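Local coordinates for extracellular solute-binding protein family 1 (Pseudothermotoga lettingae, PDB 5CI5), which binds alpha-D-tagatose and probably hands sugar to an ABC transporter as its extracellular solute-binding protein, at residues G31-A34 with T39-S42; W267-I272 with V355-I360; D326-W331 with G336-T341. One frame throughout, in Å; residues are numbered along the deposited sequence.

In the fold
Interactions 1 and 2 both touch the bound alpha-D-tagatopyranose, through Q32 and W267, while in interaction 3 the side chain of P338 lies about 6 Å from the sugar. The centres of interactions 1 and 3 and those of 2 and 3 are each about 12 Å apart; those of 1 and 2 are about 17 Å apart. W40 CE2 meets W331 CH2 at 3.5 Å, joining interaction 1 to interaction 3. Interaction 3 in turn meets interaction 2, where W357 CZ2 lies 3.4 Å from G336 O, so interaction 3 is packed against both neighbours. Q32 CB against L271 CD1, 3.7 Å, links the two ligand-touching contacts directly.

Interaction 1: residues G31-A34 with T39-S42; sequences GQVA and TWNS. With T6T (alpha-D-tagatopyranose), chain C.
W40 points its indole N-H at the backbone of V33: NE1 donates to V33 O at 3.0 Å, with an N-H...O angle of 145°. The oxygen sits at the indole edge, close to the ring plane, yet the donor comes from above the carbonyl plane of V33. Beside this bond V33 CG1 packs on W40 CZ2 at 4.0 Å, the two side chains crossing at about a right angle. CG1 stands between the backbone N and the carbonyl carbon of its own residue (chi1 85°), which puts this methyl beside the indole.

One residue back, Q32 serves the sugar. Its OE1 accepts the hydroxyl O2 of alpha-D-tagatopyranose at 2.6 Å, and NE2 of the same amide is hydrogen-bonded to D248 OD2, a second-shell carboxylate, which is consistent with the amide being fixed with its oxygen toward the ligand. The short 3-10 turn is closed by A34 N on G31 O, 3.0 Å. At the positive phi of G31 a CB would collide with the preceding carbonyl oxygen.

In this type II periplasmic-binding-protein fold the turn links parallel strand 25-30 to helix 37-51, with adjacent residues turned to different partners, Q32 to the sugar and V33 O to the indole. W331 of helix 325-335 packs on V33 and W40, while Y135 of strand 128-138 touches Q32 and V33.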
loop_
_atom_site.group_PDB
_atom_site.type_symbol
_atom_site.label_atom_id
_atom_site.label_comp_id
_atom_site.label_asym_id
_atom_site.label_seq_id
_atom_site.Cartn_x
_atom_site.Cartn_y
_atom_site.Cartn_z
ATOM N N GLY A 31 -1.888 9.882 0.684
ATOM C CA GLY A 31 -1.290 8.673 1.197
ATOM C C GLY A 31 -0.072 8.998 2.013
ATOM O O GLY A 31 0.243 10.167 2.270
ATOM N N GLN A 32 0.646 7.963 2.423
ATOM C CA GLN A 32 1.778 8.160 3.309
ATOM C C GLN A 32 2.882 9.039 2.699
ATOM O O GLN A 32 3.568 9.726 3.438
ATOM C CB GLN A 32 2.346 6.806 3.721
ATOM C CG GLN A 32 1.377 5.919 4.437
ATOM C CD GLN A 32 0.644 4.945 3.542
ATOM O OE1 GLN A 32 0.430 5.168 2.333
ATOM N NE2 GLN A 32 0.231 3.832 4.139
ATOM N N VAL A 33 3.025 9.049 1.374
ATOM C CA VAL A 33 4.097 9.801 0.733
ATOM C C VAL A 33 3.839 11.311 0.824
ATOM O O VAL A 33 4.730 12.119 0.612
ATOM C CB VAL A 33 4.286 9.341 -0.752
ATOM C CG1 VAL A 33 3.352 10.060 -1.688
ATOM C CG2 VAL A 33 5.713 9.547 -1.211
ATOM N N ALA A 34 2.619 11.695 1.166
ATOM C CA ALA A 34 2.303 13.110 1.320
ATOM C C ALA A 34 2.995 13.701 2.550
ATOM O O ALA A 34 3.043 14.913 2.697
ATOM C CB ALA A 34 0.784 13.317 1.395
ATOM N N THR A 39 10.095 17.581 0.163
ATOM C CA THR A 39 10.503 16.988 -1.105
ATOM C C THR A 39 9.491 17.333 -2.190
ATOM O O THR A 39 9.857 17.708 -3.313
ATOM C CB THR A 39 10.657 15.464 -0.981
ATOM O OG1 THR A 39 11.603 15.182 0.061
ATOM C CG2 THR A 39 11.160 14.860 -2.283
ATOM N N TRP A 40 8.211 17.230 -1.856
ATOM C CA TRP A 40 7.180 17.602 -2.816
ATOM C C TRP A 40 7.305 19.063 -3.214
ATOM O O TRP A 40 7.214 19.395 -4.396
ATOM C CB TRP A 40 5.790 17.327 -2.249
ATOM C CG TRP A 40 5.428 15.876 -2.364
ATOM C CD1 TRP A 40 5.202 15.000 -1.344
ATOM C CD2 TRP A 40 5.260 15.132 -3.578
ATOM N NE1 TRP A 40 4.905 13.767 -1.854
ATOM C CE2 TRP A 40 4.932 13.821 -3.221
ATOM C CE3 TRP A 40 5.362 15.456 -4.940
ATOM C CZ2 TRP A 40 4.708 12.820 -4.172
ATOM C CZ3 TRP A 40 5.122 14.472 -5.874
ATOM C CH2 TRP A 40 4.821 13.166 -5.487
ATOM N N ASN A 41 7.520 19.937 -2.249
ATOM C CA ASN A 41 7.591 21.362 -2.581
ATOM C C ASN A 41 8.754 21.651 -3.542
ATOM O O ASN A 41 8.567 22.334 -4.554
ATOM C CB ASN A 41 7.708 22.203 -1.320
ATOM C CG ASN A 41 7.662 23.695 -1.617
ATOM O OD1 ASN A 41 6.655 24.205 -2.118
ATOM N ND2 ASN A 41 8.756 24.399 -1.327
ATOM N N SER A 42 9.930 21.090 -3.262
ATOM C CA SER A 42 11.070 21.211 -4.171
ATOM C C SER A 42 10.758 20.714 -5.581
ATOM O O SER A 42 11.038 21.382 -6.573
ATOM C CB SER A 42 12.250 20.440 -3.608
ATOM O OG SER A 42 12.725 21.099 -2.459
HETATM O O3 T6T C . 0.679 0.250 -0.887
HETATM C C3 T6T C . 0.141 1.568 -0.931
HETATM C C4 T6T C . -1.352 1.477 -1.247
HETATM O O4 T6T C . -1.553 0.716 -2.445
HETATM C C5 T6T C . -2.041 0.826 -0.068
HETATM O O5 T6T C . -3.446 0.726 -0.309
HETATM C C6 T6T C . -1.759 1.610 1.209
HETATM O O6 T6T C . -0.351 1.638 1.435
HETATM C C2 T6T C . 0.387 2.254 0.374
HETATM O O2 T6T C . 0.007 3.631 0.270
HETATM C C1 T6T C . 1.879 2.190 0.770
HETATM O O1 T6T C . 2.731 2.688 -0.195
#

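Interaction 2: residues W267-I272 with V355-I360; sequences WSFPLI and VKWQII. With T6T (alpha-D-tagatopyranose), chain C.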
loop_
_atom_site.group_PDB
_atom_site.type_symbol
_atom_site.label_atom_id
_atom_site.label_comp_id
_atom_site.label_asym_id
_atom_site.label_seq_id
_atom_site.Cartn_x
_atom_site.Cartn_y
_atom_site.Cartn_z
ATOM N N TRP A 267 7.929 2.182 0.818
ATOM C CA TRP A 267 7.470 3.509 1.267
ATOM C C TRP A 267 7.848 3.775 2.727
ATOM O O TRP A 267 7.962 4.931 3.150
ATOM C CB TRP A 267 5.952 3.659 1.091
ATOM C CG TRP A 267 5.177 2.851 2.069
ATOM C CD1 TRP A 267 4.651 3.285 3.248
ATOM C CD2 TRP A 267 4.841 1.466 1.967
ATOM N NE1 TRP A 267 4.023 2.254 3.900
ATOM C CE2 TRP A 267 4.126 1.118 3.136
ATOM C CE3 TRP A 267 5.079 0.479 1.004
ATOM C CZ2 TRP A 267 3.661 -0.170 3.363
ATOM C CZ3 TRP A 267 4.597 -0.788 1.224
ATOM C CH2 TRP A 267 3.890 -1.104 2.393
ATOM N N SER A 268 8.040 2.703 3.494
ATOM C CA SER A 268 8.359 2.795 4.896
ATOM C C SER A 268 9.719 3.402 5.149
ATOM O O SER A 268 9.973 3.935 6.227
ATOM C CB SER A 268 8.352 1.418 5.554
ATOM O OG SER A 268 7.150 0.726 5.307
ATOM N N PHE A 269 10.615 3.275 4.175
ATOM C CA PHE A 269 12.015 3.577 4.434
ATOM C C PHE A 269 12.273 5.065 4.723
ATOM O O PHE A 269 12.824 5.376 5.783
ATOM C CB PHE A 269 12.880 3.090 3.280
ATOM C CG PHE A 269 12.773 1.613 2.993
ATOM C CD1 PHE A 269 12.247 0.710 3.909
ATOM C CD2 PHE A 269 13.236 1.125 1.787
ATOM C CE1 PHE A 269 12.188 -0.649 3.609
ATOM C CE2 PHE A 269 13.178 -0.238 1.505
ATOM C CZ PHE A 269 12.655 -1.115 2.399
ATOM N N PRO A 270 11.865 5.989 3.833
ATOM C CA PRO A 270 12.089 7.401 4.189
ATOM C C PRO A 270 11.304 7.834 5.421
ATOM O O PRO A 270 11.749 8.704 6.193
ATOM C CB PRO A 270 11.631 8.161 2.934
ATOM C CG PRO A 270 10.719 7.200 2.198
ATOM C CD PRO A 270 11.324 5.845 2.469
ATOM N N LEU A 271 10.144 7.219 5.622
ATOM C CA LEU A 271 9.285 7.631 6.726
ATOM C C LEU A 271 9.855 7.194 8.070
ATOM O O LEU A 271 9.825 7.962 9.029
ATOM C CB LEU A 271 7.871 7.081 6.531
ATOM C CG LEU A 271 7.208 7.590 5.241
ATOM C CD1 LEU A 271 5.859 6.892 5.014
ATOM C CD2 LEU A 271 7.008 9.096 5.237
ATOM N N ILE A 272 10.377 5.984 8.159
ATOM C CA ILE A 272 10.880 5.515 9.449
ATOM C C ILE A 272 12.158 6.286 9.783
ATOM O O ILE A 272 12.395 6.610 10.950
ATOM C CB ILE A 272 11.107 3.978 9.469
ATOM C CG1 ILE A 272 11.138 3.482 10.926
ATOM C CG2 ILE A 272 12.347 3.540 8.660
ATOM C CD1 ILE A 272 11.252 1.972 11.093
ATOM N N VAL A 355 20.724 -4.226 0.442
ATOM C CA VAL A 355 20.133 -5.570 0.520
ATOM C C VAL A 355 18.626 -5.499 0.659
ATOM O O VAL A 355 17.920 -6.373 0.129
ATOM C CB VAL A 355 20.702 -6.426 1.686
ATOM C CG1 VAL A 355 20.380 -5.823 3.037
ATOM C CG2 VAL A 355 20.159 -7.862 1.603
ATOM N N LYS A 356 18.122 -4.460 1.333
ATOM C CA LYS A 356 16.680 -4.294 1.472
ATOM C C LYS A 356 16.027 -4.359 0.106
ATOM O O LYS A 356 14.966 -4.934 -0.087
ATOM C CB LYS A 356 16.303 -2.953 2.129
ATOM C CG LYS A 356 16.657 -2.835 3.582
ATOM C CD LYS A 356 15.923 -1.662 4.268
ATOM C CE LYS A 356 16.128 -0.312 3.570
ATOM N NZ LYS A 356 17.500 0.199 3.723
ATOM N N TRP A 357 16.680 -3.764 -0.869
ATOM C CA TRP A 357 16.044 -3.649 -2.174
ATOM C C TRP A 357 16.156 -4.928 -3.006
ATOM O O TRP A 357 15.306 -5.185 -3.861
ATOM C CB TRP A 357 16.625 -2.457 -2.911
ATOM C CG TRP A 357 16.016 -1.231 -2.390
ATOM C CD1 TRP A 357 16.477 -0.453 -1.394
ATOM C CD2 TRP A 357 14.779 -0.650 -2.819
ATOM N NE1 TRP A 357 15.620 0.599 -1.172
ATOM C CE2 TRP A 357 14.564 0.489 -2.042
ATOM C CE3 TRP A 357 13.831 -0.995 -3.793
ATOM C CZ2 TRP A 357 13.450 1.302 -2.205
ATOM C CZ3 TRP A 357 12.724 -0.192 -3.946
ATOM C CH2 TRP A 357 12.548 0.943 -3.169
ATOM N N GLN A 358 17.160 -5.753 -2.734
ATOM C CA GLN A 358 17.269 -7.023 -3.438
ATOM C C GLN A 358 16.026 -7.842 -3.195
ATOM O O GLN A 358 15.456 -8.439 -4.113
ATOM C CB GLN A 358 18.505 -7.811 -2.987
ATOM C CG GLN A 358 18.699 -9.136 -3.737
ATOM C CD GLN A 358 18.984 -10.304 -2.809
ATOM O OE1 GLN A 358 18.154 -11.208 -2.661
ATOM N NE2 GLN A 358 20.159 -10.292 -2.175
ATOM N N ILE A 359 15.606 -7.848 -1.938
ATOM C CA ILE A 359 14.465 -8.610 -1.515
ATOM C C ILE A 359 13.177 -8.084 -2.168
ATOM O O ILE A 359 12.290 -8.846 -2.563
ATOM C CB ILE A 359 14.379 -8.571 0.038
ATOM C CG1 ILE A 359 15.653 -9.205 0.632
ATOM C CG2 ILE A 359 13.170 -9.284 0.507
ATOM C CD1 ILE A 359 15.862 -9.019 2.161
ATOM N N ILE A 360 13.089 -6.771 -2.286
ATOM C CA ILE A 360 11.923 -6.122 -2.881
ATOM C C ILE A 360 11.815 -6.482 -4.355
ATOM O O ILE A 360 10.764 -6.910 -4.830
ATOM C CB ILE A 360 11.997 -4.602 -2.691
ATOM C CG1 ILE A 360 11.876 -4.262 -1.212
ATOM C CG2 ILE A 360 10.883 -3.885 -3.452
ATOM C CD1 ILE A 360 12.256 -2.840 -0.834
HETATM O O3 T6T C . 0.679 0.250 -0.887
HETATM C C3 T6T C . 0.141 1.568 -0.931
HETATM C C4 T6T C . -1.352 1.477 -1.247
HETATM O O4 T6T C . -1.553 0.716 -2.445
HETATM C C5 T6T C . -2.041 0.826 -0.068
HETATM O O5 T6T C . -3.446 0.726 -0.309
HETATM C C6 T6T C . -1.759 1.610 1.209
HETATM O O6 T6T C . -0.351 1.638 1.435
HETATM C C2 T6T C . 0.387 2.254 0.374
HETATM O O2 T6T C . 0.007 3.631 0.270
HETATM C C1 T6T C . 1.879 2.190 0.770
HETATM O O1 T6T C . 2.731 2.688 -0.195
#
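F269 carries this contact, its ring meeting K356, W357 and I360. K356 lays its aliphatic chain over one ring face, CE standing 3.6 Å from the centroid in a CH-pi contact. Bends at chi3 and chi4 carry NZ on over the same face, 4.9 Å from the centroid, a cation-pi approach; the ammonium is also salt-bridged to D354. Against the indole of W357 the phenyl is turned edge-on, an offset edge-to-face pair with planes at 84° and F269 CE2 3.7 Å from W357 NE1. I360 CD1 closes in obliquely on the same CE2 at 3.6 Å.

In the type II periplasmic-binding-protein fold this contact joins helix 268-275, preceded by the pocket residue W267, to helix 355-363. The indole of W267 spreads one face under C1 of tagatopyranose, 3.3 Å from the ring plane, and covers the exocyclic C1-O1 arm; aromatic side chains often pack on sugars in such pockets.

Outside the phenyl socket the two segments stand well apart: their axes approach no closer than 13.6 Å and run roughly antiparallel, at 148°. K356 itself is partly exposed, and V355 and Q358 face solvent on the outer side of their helix.

Interaction 3: residues D326-W331 with G336-T341; sequences DVWMKW and GGPMPT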
loop_
_atom_site.group_PDB
_atom_site.type_symbol
_atom_site.label_atom_id
_atom_site.label_comp_id
_atom_site.label_asym_id
_atom_site.label_seq_id
_atom_site.Cartn_x
_atom_site.Cartn_y
_atom_site.Cartn_z
ATOM N N ASP A 326 14.602 12.001 -14.709
ATOM C CA ASP A 326 15.408 12.883 -13.862
ATOM C C ASP A 326 14.755 13.094 -12.500
ATOM O O ASP A 326 15.437 13.083 -11.479
ATOM C CB ASP A 326 15.660 14.233 -14.527
ATOM C CG ASP A 326 16.628 14.136 -15.693
ATOM O OD1 ASP A 326 17.375 13.142 -15.767
ATOM O OD2 ASP A 326 16.664 15.079 -16.516
ATOM N N VAL A 327 13.433 13.273 -12.494
ATOM C CA VAL A 327 12.712 13.532 -11.248
ATOM C C VAL A 327 12.789 12.317 -10.346
ATOM O O VAL A 327 13.071 12.449 -9.152
ATOM C CB VAL A 327 11.232 13.938 -11.516
ATOM C CG1 VAL A 327 10.399 13.896 -10.251
ATOM C CG2 VAL A 327 11.187 15.330 -12.134
ATOM N N TRP A 328 12.568 11.127 -10.903
ATOM C CA TRP A 328 12.562 9.942 -10.061
ATOM C C TRP A 328 13.979 9.567 -9.621
ATOM O O TRP A 328 14.154 9.095 -8.513
ATOM C CB TRP A 328 11.865 8.766 -10.744
ATOM C CG TRP A 328 10.550 8.529 -10.102
ATOM C CD1 TRP A 328 9.310 8.854 -10.611
ATOM C CD2 TRP A 328 10.314 7.972 -8.808
ATOM N NE1 TRP A 328 8.328 8.501 -9.713
ATOM C CE2 TRP A 328 8.918 7.959 -8.602
ATOM C CE3 TRP A 328 11.140 7.468 -7.812
ATOM C CZ2 TRP A 328 8.338 7.460 -7.434
ATOM C CZ3 TRP A 328 10.562 6.966 -6.660
ATOM C CH2 TRP A 328 9.174 6.987 -6.476
HETATM N N MSE A 329 14.984 9.791 -10.472
HETATM C CA MSE A 329 16.362 9.567 -10.045
HETATM C C MSE A 329 16.694 10.435 -8.829
HETATM O O MSE A 329 17.275 9.967 -7.844
HETATM C CB MSE A 329 17.348 9.854 -11.180
HETATM C CG MSE A 329 17.519 8.694 -12.120
HETATM SE SE MSE A 329 18.423 7.170 -11.273
HETATM C CE MSE A 329 20.258 7.630 -11.716
ATOM N N LYS A 330 16.322 11.705 -8.890
ATOM C CA LYS A 330 16.583 12.605 -7.789
ATOM C C LYS A 330 15.820 12.208 -6.538
ATOM O O LYS A 330 16.360 12.241 -5.423
ATOM C CB LYS A 330 16.246 14.039 -8.198
ATOM C CG LYS A 330 16.567 15.070 -7.120
ATOM C CD LYS A 330 16.429 16.469 -7.660
ATOM C CE LYS A 330 16.784 17.520 -6.616
ATOM N NZ LYS A 330 16.627 18.905 -7.169
ATOM N N TRP A 331 14.569 11.829 -6.713
ATOM C CA TRP A 331 13.759 11.370 -5.587
ATOM C C TRP A 331 14.402 10.182 -4.872
ATOM O O TRP A 331 14.562 10.194 -3.656
ATOM C CB TRP A 331 12.350 10.998 -6.063
ATOM C CG TRP A 331 11.455 10.741 -4.923
ATOM C CD1 TRP A 331 11.491 9.665 -4.087
ATOM C CD2 TRP A 331 10.399 11.578 -4.466
ATOM N NE1 TRP A 331 10.509 9.775 -3.127
ATOM C CE2 TRP A 331 9.829 10.947 -3.335
ATOM C CE3 TRP A 331 9.867 12.792 -4.907
ATOM C CZ2 TRP A 331 8.747 11.489 -2.644
ATOM C CZ3 TRP A 331 8.795 13.332 -4.215
ATOM C CH2 TRP A 331 8.256 12.682 -3.088
ATOM N N GLY A 336 15.375 7.448 -0.926
ATOM C CA GLY A 336 15.502 6.005 -0.807
ATOM C C GLY A 336 14.197 5.215 -0.815
ATOM O O GLY A 336 14.191 4.068 -0.404
ATOM N N GLY A 337 13.106 5.834 -1.254
ATOM C CA GLY A 337 11.839 5.151 -1.419
ATOM C C GLY A 337 10.777 6.203 -1.706
ATOM O O GLY A 337 11.042 7.405 -1.574
ATOM N N PRO A 338 9.571 5.770 -2.102
ATOM C CA PRO A 338 9.204 4.371 -2.360
ATOM C C PRO A 338 9.798 3.863 -3.676
ATOM O O PRO A 338 10.720 4.473 -4.217
ATOM C CB PRO A 338 7.667 4.401 -2.435
ATOM C CG PRO A 338 7.253 5.781 -1.969
ATOM C CD PRO A 338 8.421 6.673 -2.271
HETATM N N MSE A 339 9.264 2.769 -4.205
HETATM C CA MSE A 339 9.809 2.184 -5.407
HETATM C C MSE A 339 9.342 2.937 -6.648
HETATM O O MSE A 339 8.137 3.189 -6.813
HETATM C CB MSE A 339 9.396 0.717 -5.506
HETATM C CG MSE A 339 9.936 -0.010 -6.699
HETATM SE SE MSE A 339 9.529 -1.906 -6.480
HETATM C CE MSE A 339 9.655 -2.467 -8.291
ATOM N N PRO A 340 10.291 3.295 -7.529
ATOM C CA PRO A 340 9.872 3.925 -8.776
ATOM C C PRO A 340 9.045 2.962 -9.612
ATOM O O PRO A 340 9.355 1.772 -9.651
ATOM C CB PRO A 340 11.198 4.254 -9.500
ATOM C CG PRO A 340 12.299 4.153 -8.434
ATOM C CD PRO A 340 11.763 3.259 -7.361
ATOM N N THR A 341 8.016 3.471 -10.277
ATOM C CA THR A 341 7.314 2.699 -11.299
ATOM C C THR A 341 8.139 2.551 -12.584
ATOM O O THR A 341 7.806 1.714 -13.401
ATOM C CB THR A 341 5.974 3.330 -11.654
ATOM O OG1 THR A 341 6.174 4.671 -12.123
ATOM C CG2 THR A 341 5.080 3.327 -10.427
#
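W331 and W328, one turn apart on helix 325-335, grip the chain as it leaves that helix and doubles back. This is a helix-turn-strand element of the type II periplasmic-binding-protein fold: G336, the first residue past the helix, has positive phi, a cis peptide precedes P338, and strand 339-340 then pairs antiparallel with strand 128-138.

Across the turn runs a hydrogen bond. W331 NE1 donates to G337 O at 2.9 Å, with an N-H...O angle of 142°; the oxygen lies in the indole plane, while the donor is tilted from the carbonyl plane. W331 CG is anti to the backbone N (chi1 -171°), which swings the indole out to the glycine carbonyl.

The ring contacts centre on W328. P340 covers one face of the indole, with CA 3.7 Å from the centroid of the six-membered ring in a CH-pi contact, almost on the ring normal. W331 CG lies near the rim of the opposite face, so W328 has its own helix on one face and the strand on the other. Replacing W328, with an alanine here, is likely to open a gap between helix and strand and leave P340 without the aromatic face it rests on.

Apolar packing fills in around these. P340 CG meets W328 CE3 at 3.6 Å, and P338 CD approaches W328 CH2 at 4.3 Å. W134 of strand 128-138 packs on both indoles. At the edge of W328, close to the ring plane, CZ3 lies 3.5 Å from P338 O.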